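Local coordinates for protein Niban 2 (Homo sapiens, PDB 7CTP), which may suppress apoptosis and promote melanoma cell invasion, as a PH-domain protein of the Niban family that carries an N-terminal myristoyl group when mature, at residues M43-I47 with E48-L52; Q295-P298 with A299-V303; Y35-A38 with L39-M43; Y481-S484 with S485-R489. One frame throughout, in Å; residues are numbered along the deposited sequence.

Contact 1 (M43-I47 with E48-L52); sequences MRHEI and EGTGL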
ATOM      1  N   MET A  43      16.397  -2.807 -16.280  1.00 26.29           N
ATOM      2  CA  MET A  43      16.931  -3.168 -17.589  1.00 26.13           C
ATOM      3  C   MET A  43      17.791  -4.417 -17.513  1.00 27.61           C
ATOM      4  O   MET A  43      17.786  -5.231 -18.443  1.00 32.67           O
ATOM      5  CB  MET A  43      17.723  -2.008 -18.177  1.00 23.22           C
ATOM      6  CG  MET A  43      16.834  -0.879 -18.605  1.00 28.34           C
ATOM      7  SD  MET A  43      17.788   0.391 -19.431  1.00 27.70           S
ATOM      8  CE  MET A  43      18.233  -0.460 -20.961  1.00 29.93           C
ATOM      9  N   ARG A  44      18.528  -4.598 -16.417  1.00 25.05           N
ATOM     10  CA  ARG A  44      19.333  -5.808 -16.301  1.00 32.04           C
ATOM     11  C   ARG A  44      18.441  -7.042 -16.266  1.00 37.39           C
ATOM     12  O   ARG A  44      18.743  -8.053 -16.915  1.00 30.64           O
ATOM     13  CB  ARG A  44      20.232  -5.748 -15.072  1.00 29.05           C
ATOM     14  CG  ARG A  44      21.253  -6.881 -15.028  1.00 31.37           C
ATOM     15  CD  ARG A  44      22.132  -6.778 -13.804  1.00 36.71           C
ATOM     16  NE  ARG A  44      23.043  -7.910 -13.687  1.00 40.37           N
ATOM     17  CZ  ARG A  44      23.825  -8.124 -12.634  1.00 45.45           C
ATOM     18  NH1 ARG A  44      23.800  -7.280 -11.612  1.00 42.05           N
ATOM     19  NH2 ARG A  44      24.633  -9.177 -12.603  1.00 40.91           N
ATOM     20  N   HIS A  45      17.317  -6.963 -15.543  1.00 34.99           N
ATOM     21  CA  HIS A  45      16.384  -8.085 -15.484  1.00 34.55           C
ATOM     22  C   HIS A  45      15.828  -8.410 -16.865  1.00 38.87           C
ATOM     23  O   HIS A  45      15.774  -9.578 -17.266  1.00 41.20           O
ATOM     24  CB  HIS A  45      15.247  -7.779 -14.507  1.00 36.75           C
ATOM     25  CG  HIS A  45      15.604  -8.013 -13.072  1.00 36.45           C
ATOM     26  ND1 HIS A  45      16.239  -9.157 -12.639  1.00 46.81           N
ATOM     27  CD2 HIS A  45      15.415  -7.246 -11.972  1.00 44.74           C
ATOM     28  CE1 HIS A  45      16.427  -9.085 -11.333  1.00 43.84           C
ATOM     29  NE2 HIS A  45      15.936  -7.936 -10.904  1.00 50.66           N
ATOM     30  N   GLU A  46      15.415  -7.383 -17.613  1.00 34.26           N
ATOM     31  CA  GLU A  46      14.828  -7.611 -18.930  1.00 41.14           C
ATOM     32  C   GLU A  46      15.859  -8.179 -19.896  1.00 44.50           C
ATOM     33  O   GLU A  46      15.609  -9.187 -20.569  1.00 43.71           O
ATOM     34  CB  GLU A  46      14.233  -6.312 -19.475  1.00 37.77           C
ATOM     35  CG  GLU A  46      13.031  -5.813 -18.683  1.00 44.61           C
ATOM     36  CD  GLU A  46      12.588  -4.419 -19.090  1.00 52.50           C
ATOM     37  OE1 GLU A  46      13.459  -3.555 -19.318  1.00 55.96           O
ATOM     38  OE2 GLU A  46      11.364  -4.185 -19.173  1.00 60.42           O
ATOM     39  N   ILE A  47      17.041  -7.560 -19.946  1.00 36.83           N
ATOM     40  CA  ILE A  47      18.049  -7.924 -20.936  1.00 40.62           C
ATOM     41  C   ILE A  47      18.619  -9.308 -20.649  1.00 48.30           C
ATOM     42  O   ILE A  47      18.884 -10.092 -21.573  1.00 41.51           O
ATOM     43  CB  ILE A  47      19.149  -6.847 -20.978  1.00 36.94           C
ATOM     44  CG1 ILE A  47      18.629  -5.585 -21.671  1.00 40.94           C
ATOM     45  CG2 ILE A  47      20.399  -7.373 -21.669  1.00 37.34           C
ATOM     46  CD1 ILE A  47      19.520  -4.378 -21.486  1.00 36.51           C
ATOM     47  N   GLU A  48      18.819  -9.631 -19.375  1.00 37.20           N
ATOM     48  CA  GLU A  48      19.308 -10.952 -19.005  1.00 43.82           C
ATOM     49  C   GLU A  48      18.193 -11.983 -18.898  1.00 51.15           C
ATOM     50  O   GLU A  48      18.483 -13.173 -18.738  1.00 47.19           O
ATOM     51  CB  GLU A  48      20.086 -10.871 -17.686  1.00 47.80           C
ATOM     52  CG  GLU A  48      21.406 -10.096 -17.807  1.00 43.85           C
ATOM     53  CD  GLU A  48      22.271 -10.163 -16.560  1.00 42.64           C
ATOM     54  OE1 GLU A  48      23.498  -9.956 -16.682  1.00 59.51           O
ATOM     55  OE2 GLU A  48      21.734 -10.415 -15.464  1.00 47.64           O
ATOM     56  N   GLY A  49      16.940 -11.558 -19.009  1.00 45.93           N
ATOM     57  CA  GLY A  49      15.819 -12.476 -18.938  1.00 53.08           C
ATOM     58  C   GLY A  49      15.577 -13.074 -17.569  1.00 57.20           C
ATOM     59  O   GLY A  49      15.093 -14.208 -17.470  1.00 61.52           O
ATOM     60  N   THR A  50      15.890 -12.337 -16.503  1.00 46.88           N
ATOM     61  CA  THR A  50      15.778 -12.855 -15.145  1.00 42.20           C
ATOM     62  C   THR A  50      14.642 -12.215 -14.354  1.00 54.80           C
ATOM     63  O   THR A  50      14.654 -12.252 -13.120  1.00 54.01           O
ATOM     64  CB  THR A  50      17.100 -12.673 -14.402  1.00 53.63           C
ATOM     65  OG1 THR A  50      17.471 -11.287 -14.415  1.00 45.98           O
ATOM     66  CG2 THR A  50      18.192 -13.493 -15.071  1.00 42.53           C
ATOM     67  N   GLY A  51      13.661 -11.637 -15.032  1.00 50.10           N
ATOM     68  CA  GLY A  51      12.506 -11.094 -14.353  1.00 46.95           C
ATOM     69  C   GLY A  51      11.604 -12.196 -13.830  1.00 58.48           C
ATOM     70  O   GLY A  51      11.897 -13.391 -13.917  1.00 50.41           O
ATOM     71  N   LEU A  52      10.479 -11.768 -13.260  1.00 56.82           N
ATOM     72  CA  LEU A  52       9.501 -12.706 -12.730  1.00 56.54           C
ATOM     73  C   LEU A  52       9.009 -13.624 -13.849  1.00 59.58           C
ATOM     74  O   LEU A  52       8.743 -13.155 -14.962  1.00 53.98           O
ATOM     75  CB  LEU A  52       8.317 -11.957 -12.113  1.00 55.96           C
ATOM     76  CG  LEU A  52       8.560 -11.101 -10.870  1.00 61.27           C
ATOM     77  CD1 LEU A  52       7.247 -10.789 -10.170  1.00 54.21           C
ATOM     78  CD2 LEU A  52       9.526 -11.784  -9.914  1.00 56.57           C
TER
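The imidazole of His-45 meets Thr-50 at its edge: OG1 of Thr-50 lies in the ring plane, 3.0 Å from ND1 of His-45, in a hydrogen bond of 168° in which either atom could be the donor. The threonine hydroxyl is turned to a position between its own backbone N and carbonyl carbon (chi1 57°), which brings it back over the last helical turn to the ring. The other flat pair, Arg-44 and Glu-48, is one turn apart on the helix. The carboxylate carbon of Glu-48 lies at the guanidinium edge, but the two planes are 69° apart, and the salt bridge is long and its hydrogen bond weak, 3.3 Å from NE of Arg-44 to OE2 of Glu-48. Both side chains also touch Ile-312 of helix 260-337, whereas Glu-46, directed away from the turn, pairs with Lys-202. In the backbone, Thr-50 N reaches His-45 O at 2.9 Å, and Gly-49 N reaches Glu-46 O at 3.1 Å. With Gly-49 at positive phi as the C-prime residue, these two bonds form the Schellman motif that ends helix 10-48.

Contact 2 (Q295-P298 with A299-V303); sequences QVQP and AMQAV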
ATOM      1  N   GLN A 295      12.903  12.964 -19.097  1.00 30.54           N
ATOM      2  CA  GLN A 295      13.544  13.537 -20.278  1.00 30.55           C
ATOM      3  C   GLN A 295      14.899  12.896 -20.556  1.00 36.83           C
ATOM      4  O   GLN A 295      15.267  12.679 -21.719  1.00 32.23           O
ATOM      5  CB  GLN A 295      13.699  15.049 -20.109  1.00 38.37           C
ATOM      6  CG  GLN A 295      14.152  15.755 -21.371  1.00 58.09           C
ATOM      7  CD  GLN A 295      13.050  16.545 -22.029  1.00 51.64           C
ATOM      8  OE1 GLN A 295      11.884  16.441 -21.657  1.00 58.58           O
ATOM      9  NE2 GLN A 295      13.416  17.347 -23.013  1.00 52.69           N
ATOM     10  N   VAL A 296      15.680  12.621 -19.507  1.00 28.18           N
ATOM     11  CA  VAL A 296      16.994  12.024 -19.723  1.00 22.38           C
ATOM     12  C   VAL A 296      16.978  10.500 -19.661  1.00 23.30           C
ATOM     13  O   VAL A 296      18.014   9.879 -19.939  1.00 24.11           O
ATOM     14  CB  VAL A 296      18.043  12.549 -18.729  1.00 28.38           C
ATOM     15  CG1 VAL A 296      18.153  14.068 -18.848  1.00 33.63           C
ATOM     16  CG2 VAL A 296      17.697  12.126 -17.307  1.00 29.92           C
ATOM     17  N   GLN A 297      15.837   9.876 -19.337  1.00 24.36           N
ATOM     18  CA  GLN A 297      15.806   8.415 -19.237  1.00 24.79           C
ATOM     19  C   GLN A 297      16.247   7.720 -20.520  1.00 24.10           C
ATOM     20  O   GLN A 297      17.012   6.740 -20.431  1.00 20.73           O
ATOM     21  CB  GLN A 297      14.416   7.931 -18.811  1.00 22.65           C
ATOM     22  CG  GLN A 297      14.361   6.414 -18.568  1.00 22.34           C
ATOM     23  CD  GLN A 297      13.008   5.926 -18.083  1.00 29.12           C
ATOM     24  OE1 GLN A 297      12.292   6.644 -17.380  1.00 28.81           O
ATOM     25  NE2 GLN A 297      12.654   4.699 -18.451  1.00 25.49           N
ATOM     26  N   PRO A 298      15.831   8.149 -21.721  1.00 24.04           N
ATOM     27  CA  PRO A 298      16.331   7.462 -22.925  1.00 24.30           C
ATOM     28  C   PRO A 298      17.847   7.491 -23.045  1.00 25.30           C
ATOM     29  O   PRO A 298      18.453   6.461 -23.371  1.00 24.91           O
ATOM     30  CB  PRO A 298      15.641   8.214 -24.074  1.00 21.96           C
ATOM     31  CG  PRO A 298      14.411   8.799 -23.461  1.00 26.91           C
ATOM     32  CD  PRO A 298      14.832   9.180 -22.068  1.00 24.95           C
ATOM     33  N   ALA A 299      18.477   8.635 -22.764  1.00 22.98           N
ATOM     34  CA  ALA A 299      19.934   8.708 -22.791  1.00 24.95           C
ATOM     35  C   ALA A 299      20.547   7.713 -21.812  1.00 27.81           C
ATOM     36  O   ALA A 299      21.534   7.033 -22.133  1.00 24.88           O
ATOM     37  CB  ALA A 299      20.400  10.128 -22.486  1.00 26.77           C
ATOM     38  N   MET A 300      19.962   7.604 -20.613  1.00 23.44           N
ATOM     39  CA  MET A 300      20.451   6.643 -19.630  1.00 22.70           C
ATOM     40  C   MET A 300      20.294   5.212 -20.120  1.00 23.03           C
ATOM     41  O   MET A 300      21.188   4.384 -19.918  1.00 24.40           O
ATOM     42  CB  MET A 300      19.710   6.825 -18.302  1.00 23.01           C
ATOM     43  CG  MET A 300      20.089   8.069 -17.568  1.00 24.13           C
ATOM     44  SD  MET A 300      19.246   8.061 -15.986  1.00 35.30           S
ATOM     45  CE  MET A 300      19.670   9.688 -15.407  1.00 43.71           C
ATOM     46  N   GLN A 301      19.157   4.902 -20.756  1.00 23.61           N
ATOM     47  CA  GLN A 301      18.942   3.559 -21.290  1.00 21.08           C
ATOM     48  C   GLN A 301      20.030   3.184 -22.288  1.00 25.30           C
ATOM     49  O   GLN A 301      20.522   2.049 -22.287  1.00 23.71           O
ATOM     50  CB  GLN A 301      17.557   3.463 -21.935  1.00 20.51           C
ATOM     51  CG  GLN A 301      16.420   3.615 -20.922  1.00 22.53           C
ATOM     52  CD  GLN A 301      15.056   3.723 -21.571  1.00 30.09           C
ATOM     53  OE1 GLN A 301      14.061   3.983 -20.895  1.00 27.84           O
ATOM     54  NE2 GLN A 301      14.999   3.515 -22.881  1.00 25.75           N
ATOM     55  N   ALA A 302      20.438   4.134 -23.130  1.00 24.40           N
ATOM     56  CA  ALA A 302      21.455   3.838 -24.132  1.00 25.51           C
ATOM     57  C   ALA A 302      22.785   3.490 -23.474  1.00 28.76           C
ATOM     58  O   ALA A 302      23.472   2.553 -23.905  1.00 28.49           O
ATOM     59  CB  ALA A 302      21.618   5.019 -25.084  1.00 25.33           C
ATOM     60  N   VAL A 303      23.156   4.223 -22.419  1.00 24.95           N
ATOM     61  CA  VAL A 303      24.411   3.938 -21.728  1.00 25.69           C
ATOM     62  C   VAL A 303      24.339   2.583 -21.027  1.00 28.17           C
ATOM     63  O   VAL A 303      25.284   1.785 -21.087  1.00 25.62           O
ATOM     64  CB  VAL A 303      24.759   5.069 -20.744  1.00 25.47           C
ATOM     65  CG1 VAL A 303      25.964   4.676 -19.905  1.00 27.52           C
ATOM     66  CG2 VAL A 303      25.015   6.385 -21.505  1.00 26.88           C
TER
HETATM   67  O   HOH W   1      17.183  11.512 -23.325  1.00 28.53           O
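Gln-297 and Gln-301, four residues apart on helix 260-337, are joined through their side-chain amides. NE2 of Gln-297 donates to OE1 of Gln-301 over 2.9 Å, arriving in the plane of the acceptor's carbonyl, although the two amide planes are 65° apart and the N-H...O angle is 144°, well short of straight. Gln-297 has CG opposite its backbone N (chi1 -175°), which sends the extended chain to cross that of Gln-301 at a slant, and its CG lies 3.4 Å from OE1 of Gln-301. Elsewhere on the same turn, CG2 of Val-296 touches CE of Met-300 at 3.7 Å.

Further out, OE1 of Gln-297 accepts a hydrogen bond from the hydroxyl of Tyr-35 on helix 10-48, which leaves NE2 to face Gln-301. Pro-298 has no N-H to give to the preceding turn, and the helix is kinked there. Close to this kink a water bridges the backbone, donating to Gln-295 O at 2.8 Å and accepting from Ala-299 N at 3.2 Å, while Met-300 N and Gln-301 N keep their bonds to Val-296 O and Gln-297 O. Replacing Gln-301 by a leucine would probably leave NE2 of Gln-297 without this acceptor and its amide less firmly fixed in rotation. The Gln-297 amide thus uses both its ends, OE1 as acceptor from Tyr-35 and NE2 as donor to Gln-301, which fixes its flip.

Contact 3 (Y35-A38 with L39-M43); sequences YGVA and LFNSM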
ATOM      1  N   TYR A  35      16.971   6.993  -9.118  1.00 21.83           N
ATOM      2  CA  TYR A  35      16.249   6.735 -10.360  1.00 22.07           C
ATOM      3  C   TYR A  35      17.082   5.895 -11.321  1.00 23.33           C
ATOM      4  O   TYR A  35      16.597   4.900 -11.877  1.00 21.05           O
ATOM      5  CB  TYR A  35      15.836   8.042 -11.027  1.00 19.83           C
ATOM      6  CG  TYR A  35      14.760   7.824 -12.068  1.00 24.42           C
ATOM      7  CD1 TYR A  35      13.419   7.798 -11.712  1.00 23.83           C
ATOM      8  CD2 TYR A  35      15.093   7.592 -13.398  1.00 23.87           C
ATOM      9  CE1 TYR A  35      12.430   7.581 -12.659  1.00 26.45           C
ATOM     10  CE2 TYR A  35      14.117   7.365 -14.346  1.00 21.37           C
ATOM     11  CZ  TYR A  35      12.790   7.369 -13.973  1.00 25.54           C
ATOM     12  OH  TYR A  35      11.818   7.148 -14.923  1.00 29.81           O
ATOM     13  N   GLY A  36      18.346   6.269 -11.519  1.00 23.61           N
ATOM     14  CA  GLY A  36      19.168   5.528 -12.459  1.00 22.42           C
ATOM     15  C   GLY A  36      19.509   4.129 -11.981  1.00 23.37           C
ATOM     16  O   GLY A  36      19.747   3.231 -12.795  1.00 22.76           O
ATOM     17  N   VAL A  37      19.559   3.931 -10.664  1.00 20.61           N
ATOM     18  CA  VAL A  37      19.800   2.599 -10.122  1.00 21.14           C
ATOM     19  C   VAL A  37      18.598   1.706 -10.396  1.00 25.80           C
ATOM     20  O   VAL A  37      18.735   0.563 -10.847  1.00 21.13           O
ATOM     21  CB  VAL A  37      20.115   2.678  -8.615  1.00 19.59           C
ATOM     22  CG1 VAL A  37      20.211   1.270  -8.006  1.00 26.38           C
ATOM     23  CG2 VAL A  37      21.398   3.480  -8.353  1.00 21.77           C
ATOM     24  N   ALA A  38      17.393   2.225 -10.137  1.00 20.40           N
ATOM     25  CA  ALA A  38      16.178   1.478 -10.440  1.00 21.21           C
ATOM     26  C   ALA A  38      16.086   1.150 -11.923  1.00 25.71           C
ATOM     27  O   ALA A  38      15.651   0.052 -12.299  1.00 23.27           O
ATOM     28  CB  ALA A  38      14.948   2.269  -9.996  1.00 21.35           C
ATOM     29  N   LEU A  39      16.469   2.105 -12.779  1.00 22.26           N
ATOM     30  CA  LEU A  39      16.459   1.874 -14.221  1.00 22.74           C
ATOM     31  C   LEU A  39      17.439   0.773 -14.600  1.00 22.53           C
ATOM     32  O   LEU A  39      17.101  -0.141 -15.365  1.00 21.95           O
ATOM     33  CB  LEU A  39      16.797   3.170 -14.958  1.00 22.88           C
ATOM     34  CG  LEU A  39      16.839   3.093 -16.490  1.00 23.79           C
ATOM     35  CD1 LEU A  39      15.459   2.773 -17.040  1.00 23.41           C
ATOM     36  CD2 LEU A  39      17.346   4.418 -17.054  1.00 20.65           C
ATOM     37  N   PHE A  40      18.659   0.838 -14.067  1.00 22.78           N
ATOM     38  CA  PHE A  40      19.641  -0.202 -14.361  1.00 24.17           C
ATOM     39  C   PHE A  40      19.148  -1.577 -13.917  1.00 28.68           C
ATOM     40  O   PHE A  40      19.287  -2.566 -14.649  1.00 24.83           O
ATOM     41  CB  PHE A  40      20.976   0.115 -13.693  1.00 23.52           C
ATOM     42  CG  PHE A  40      21.968  -0.998 -13.822  1.00 25.37           C
ATOM     43  CD1 PHE A  40      22.671  -1.175 -15.001  1.00 28.29           C
ATOM     44  CD2 PHE A  40      22.164  -1.897 -12.783  1.00 34.48           C
ATOM     45  CE1 PHE A  40      23.573  -2.214 -15.134  1.00 34.47           C
ATOM     46  CE2 PHE A  40      23.067  -2.940 -12.915  1.00 36.82           C
ATOM     47  CZ  PHE A  40      23.775  -3.090 -14.092  1.00 28.83           C
ATOM     48  N   ASN A  41      18.590  -1.671 -12.705  1.00 26.45           N
ATOM     49  CA  ASN A  41      18.160  -2.981 -12.207  1.00 28.27           C
ATOM     50  C   ASN A  41      17.043  -3.560 -13.067  1.00 29.79           C
ATOM     51  O   ASN A  41      17.016  -4.769 -13.342  1.00 28.71           O
ATOM     52  CB  ASN A  41      17.706  -2.881 -10.750  1.00 26.98           C
ATOM     53  CG  ASN A  41      18.855  -2.608  -9.796  1.00 27.51           C
ATOM     54  OD1 ASN A  41      20.004  -2.967 -10.063  1.00 33.06           O
ATOM     55  ND2 ASN A  41      18.544  -1.978  -8.667  1.00 32.25           N
ATOM     56  N   SER A  42      16.110  -2.713 -13.499  1.00 24.91           N
ATOM     57  CA  SER A  42      15.005  -3.186 -14.321  1.00 27.77           C
ATOM     58  C   SER A  42      15.517  -3.614 -15.686  1.00 31.22           C
ATOM     59  O   SER A  42      15.147  -4.680 -16.197  1.00 29.82           O
ATOM     60  CB  SER A  42      13.935  -2.101 -14.456  1.00 28.96           C
ATOM     61  OG  SER A  42      12.893  -2.502 -15.342  1.00 30.69           O
ATOM     62  N   MET A  43      16.397  -2.807 -16.280  1.00 26.29           N
ATOM     63  CA  MET A  43      16.931  -3.168 -17.589  1.00 26.13           C
ATOM     64  C   MET A  43      17.791  -4.417 -17.513  1.00 27.61           C
ATOM     65  O   MET A  43      17.786  -5.231 -18.443  1.00 32.67           O
ATOM     66  CB  MET A  43      17.723  -2.008 -18.177  1.00 23.22           C
ATOM     67  CG  MET A  43      16.834  -0.879 -18.605  1.00 28.34           C
ATOM     68  SD  MET A  43      17.788   0.391 -19.431  1.00 27.70           S
ATOM     69  CE  MET A  43      18.233  -0.460 -20.961  1.00 29.93           C
TER
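A buried turn of the long helix 10-48, which touches helix 260-337 and helix 204-218, makes up this contact, and its core is the regular i to i+4 pattern of an alpha-helix. Asn-41 and Val-37 are the pair whose side chains meet: they lie side by side, pointing the same way, with ND2 of Asn-41 3.7 Å from CG1 of Val-37. The methyl CG1 sits opposite the valine's own backbone N (chi1 174°) and thereby leans along the helix toward the amide. Asn-41 turns its CG back beside its backbone N (chi1 -69°), placing that carbon 3.3 Å from Val-37 O, the same carbonyl that accepts the hydrogen bond from Asn-41 N at 2.9 Å. The amide ND2 also comes near this oxygen, but at too poor an angle to bond. A glycine in place of Asn-41 would probably strip the cover from the Val-37 methyl and open a gap over its carbonyl.

Other side chains of the turn look outward. The ring of Phe-40 leads away from the preceding turn to Met-308, Ile-311 and Lys-315, and Ala-38 packs on Ala-207. Tyr-35 touches Val-203, Glu-204 and Ala-207. Near the backbone, CB of Phe-40 rests 3.5 Å from Gly-36 O, which also takes the N-H of Phe-40. One residue back, Leu-39 N donates to Tyr-35 O at 2.9 Å, while CB of Leu-39 stands 3.5 Å from that same oxygen.

Contact 4 (Y481-S484 with S485-R489); sequences YDSS and SVRKR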
ATOM      1  N   TYR A 481      -1.131 -23.100  -8.583  1.00 31.59           N
ATOM      2  CA  TYR A 481       0.259 -22.814  -8.920  1.00 30.44           C
ATOM      3  C   TYR A 481       0.602 -21.357  -8.632  1.00 30.15           C
ATOM      4  O   TYR A 481       1.607 -21.062  -7.974  1.00 32.33           O
ATOM      5  CB  TYR A 481       0.519 -23.152 -10.388  1.00 38.20           C
ATOM      6  CG  TYR A 481       1.978 -23.071 -10.807  1.00 39.09           C
ATOM      7  CD1 TYR A 481       2.569 -21.852 -11.129  1.00 40.66           C
ATOM      8  CD2 TYR A 481       2.758 -24.217 -10.899  1.00 42.03           C
ATOM      9  CE1 TYR A 481       3.888 -21.778 -11.528  1.00 38.90           C
ATOM     10  CE2 TYR A 481       4.083 -24.151 -11.293  1.00 42.14           C
ATOM     11  CZ  TYR A 481       4.641 -22.929 -11.607  1.00 48.22           C
ATOM     12  OH  TYR A 481       5.963 -22.853 -12.005  1.00 47.10           O
ATOM     13  N   ASP A 482      -0.230 -20.432  -9.113  1.00 31.93           N
ATOM     14  CA  ASP A 482       0.064 -19.010  -8.952  1.00 27.17           C
ATOM     15  C   ASP A 482      -0.000 -18.591  -7.491  1.00 32.84           C
ATOM     16  O   ASP A 482       0.784 -17.747  -7.047  1.00 30.93           O
ATOM     17  CB  ASP A 482      -0.909 -18.174  -9.770  1.00 30.25           C
ATOM     18  CG  ASP A 482      -0.530 -18.100 -11.226  1.00 31.15           C
ATOM     19  OD1 ASP A 482       0.496 -18.699 -11.613  1.00 35.48           O
ATOM     20  OD2 ASP A 482      -1.271 -17.437 -11.972  1.00 32.23           O
ATOM     21  N   SER A 483      -0.936 -19.167  -6.734  1.00 28.40           N
ATOM     22  CA  SER A 483      -1.055 -18.845  -5.314  1.00 30.41           C
ATOM     23  C   SER A 483       0.238 -19.162  -4.573  1.00 31.76           C
ATOM     24  O   SER A 483       0.695 -18.382  -3.728  1.00 30.54           O
ATOM     25  CB  SER A 483      -2.237 -19.604  -4.705  1.00 30.28           C
ATOM     26  OG  SER A 483      -2.138 -19.667  -3.290  1.00 29.84           O
ATOM     27  N   SER A 484       0.841 -20.312  -4.878  1.00 28.90           N
ATOM     28  CA  SER A 484       2.094 -20.685  -4.232  1.00 35.16           C
ATOM     29  C   SER A 484       3.235 -19.772  -4.675  1.00 36.33           C
ATOM     30  O   SER A 484       4.079 -19.384  -3.857  1.00 33.60           O
ATOM     31  CB  SER A 484       2.422 -22.147  -4.530  1.00 43.40           C
ATOM     32  OG  SER A 484       3.786 -22.414  -4.253  1.00 46.56           O
ATOM     33  N   SER A 485       3.273 -19.420  -5.963  1.00 31.89           N
ATOM     34  CA  SER A 485       4.273 -18.473  -6.453  1.00 30.55           C
ATOM     35  C   SER A 485       4.136 -17.131  -5.749  1.00 24.78           C
ATOM     36  O   SER A 485       5.120 -16.574  -5.246  1.00 30.41           O
ATOM     37  CB  SER A 485       4.136 -18.290  -7.964  1.00 38.19           C
ATOM     38  OG  SER A 485       4.465 -19.488  -8.643  1.00 41.14           O
ATOM     39  N   VAL A 486       2.909 -16.612  -5.693  1.00 27.24           N
ATOM     40  CA  VAL A 486       2.672 -15.291  -5.121  1.00 30.71           C
ATOM     41  C   VAL A 486       2.975 -15.297  -3.632  1.00 30.54           C
ATOM     42  O   VAL A 486       3.612 -14.373  -3.113  1.00 28.01           O
ATOM     43  CB  VAL A 486       1.230 -14.837  -5.414  1.00 31.88           C
ATOM     44  CG1 VAL A 486       0.873 -13.596  -4.577  1.00 30.15           C
ATOM     45  CG2 VAL A 486       1.063 -14.543  -6.902  1.00 31.36           C
ATOM     46  N   ARG A 487       2.555 -16.349  -2.924  1.00 25.80           N
ATOM     47  CA  ARG A 487       2.791 -16.392  -1.484  1.00 28.79           C
ATOM     48  C   ARG A 487       4.275 -16.531  -1.159  1.00 31.17           C
ATOM     49  O   ARG A 487       4.767 -15.881  -0.229  1.00 27.09           O
ATOM     50  CB  ARG A 487       1.968 -17.512  -0.846  1.00 27.39           C
ATOM     51  CG  ARG A 487       0.527 -17.082  -0.603  1.00 30.91           C
ATOM     52  CD  ARG A 487      -0.286 -18.172   0.072  1.00 30.59           C
ATOM     53  NE  ARG A 487      -0.518 -19.294  -0.831  1.00 31.74           N
ATOM     54  CZ  ARG A 487      -0.221 -20.554  -0.532  1.00 40.96           C
ATOM     55  NH1 ARG A 487       0.319 -20.832   0.646  1.00 41.04           N
ATOM     56  NH2 ARG A 487      -0.461 -21.528  -1.404  1.00 32.40           N
ATOM     57  N   LYS A 488       5.021 -17.341  -1.919  1.00 28.28           N
ATOM     58  CA  LYS A 488       6.447 -17.467  -1.624  1.00 35.17           C
ATOM     59  C   LYS A 488       7.166 -16.136  -1.795  1.00 29.74           C
ATOM     60  O   LYS A 488       8.021 -15.771  -0.979  1.00 29.63           O
ATOM     61  CB  LYS A 488       7.116 -18.523  -2.499  1.00 38.50           C
ATOM     62  CG  LYS A 488       8.586 -18.731  -2.061  1.00 49.34           C
ATOM     63  CD  LYS A 488       9.540 -19.039  -3.215  1.00 66.25           C
ATOM     64  CE  LYS A 488      10.981 -18.633  -2.880  1.00 63.97           C
ATOM     65  NZ  LYS A 488      11.636 -19.526  -1.872  1.00 59.51           N
ATOM     66  N   ARG A 489       6.845 -15.415  -2.872  1.00 26.80           N
ATOM     67  CA  ARG A 489       7.434 -14.099  -3.104  1.00 32.34           C
ATOM     68  C   ARG A 489       7.055 -13.131  -1.993  1.00 33.08           C
ATOM     69  O   ARG A 489       7.885 -12.334  -1.531  1.00 29.76           O
ATOM     70  CB  ARG A 489       6.984 -13.560  -4.461  1.00 31.90           C
ATOM     71  CG  ARG A 489       7.656 -12.257  -4.910  1.00 41.91           C
ATOM     72  CD  ARG A 489       6.980 -11.731  -6.181  1.00 52.97           C
ATOM     73  NE  ARG A 489       6.487 -12.822  -7.025  1.00 52.62           N
ATOM     74  CZ  ARG A 489       5.340 -12.800  -7.706  1.00 66.18           C
ATOM     75  NH1 ARG A 489       4.542 -11.737  -7.655  1.00 54.34           N
ATOM     76  NH2 ARG A 489       4.990 -13.848  -8.443  1.00 51.49           N
TER
HETATM   77  O   HOH W   2       3.082 -18.421 -11.153  1.00 40.45           O
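Arg-487 holds the hydroxyl of Ser-483 from one helical turn away, and this is the tightly packed side of the contact. NE of Arg-487 lies 3.0 Å from OG of Ser-483, and NH2 of Arg-487 lies 3.1 Å from the same OG, so two nitrogens donate to one oxygen, which sits at the guanidinium edge close to its plane. A bend at chi3 (-70°) folds the arginine back over the preceding turn to make this grip possible. On another side of the helix, CG2 of Val-486 comes to 3.2 Å from Asp-482 O.

The more open side is around Tyr-481, an exposed residue, where contacts are looser. Its CE1 is 3.7 Å from OG of Ser-485, and that hydroxyl makes at most a weak bond to Tyr-481 O. A water at the edge of the tyrosine ring joins OD1 of Asp-482, at 2.6 Å, to OG of Ser-485, at 3.1 Å.

The carboxylate of Asp-482 also accepts the backbone N-H groups of Gln-56 and Leu-57, while Ser-484 OG bonds to Gln-558 O. Around this turn of helix 464-511, Phe-357 of helix 342-378 covers Ser-483, Val-486 and Arg-487, helix 422-455 meets Asp-482 and Val-486, and helix 532-555 meets Lys-488.

Contacts 1, 2 and 3 form one cluster, and contact 4 is joined to them only by its touch with contact 1. Along the chain, contact 3 runs directly into contact 1 on helix 10-48 through the shared Met-43, their centres about 11 Å apart; contact 2 follows on helix 260-337, and contact 4 comes last on helix 464-511. Contacts 2 and 3, also about 11 Å between centres, join their two helices: CB of Met-300 packs on CD2 of Leu-39 at 3.6 Å. Contact 4 is about 34 Å from contact 2, centre to centre, yet the loop of contact 1 reaches it through Leu-52 and Arg-489. The end of helix 10-48 thus links two parts of the helical region.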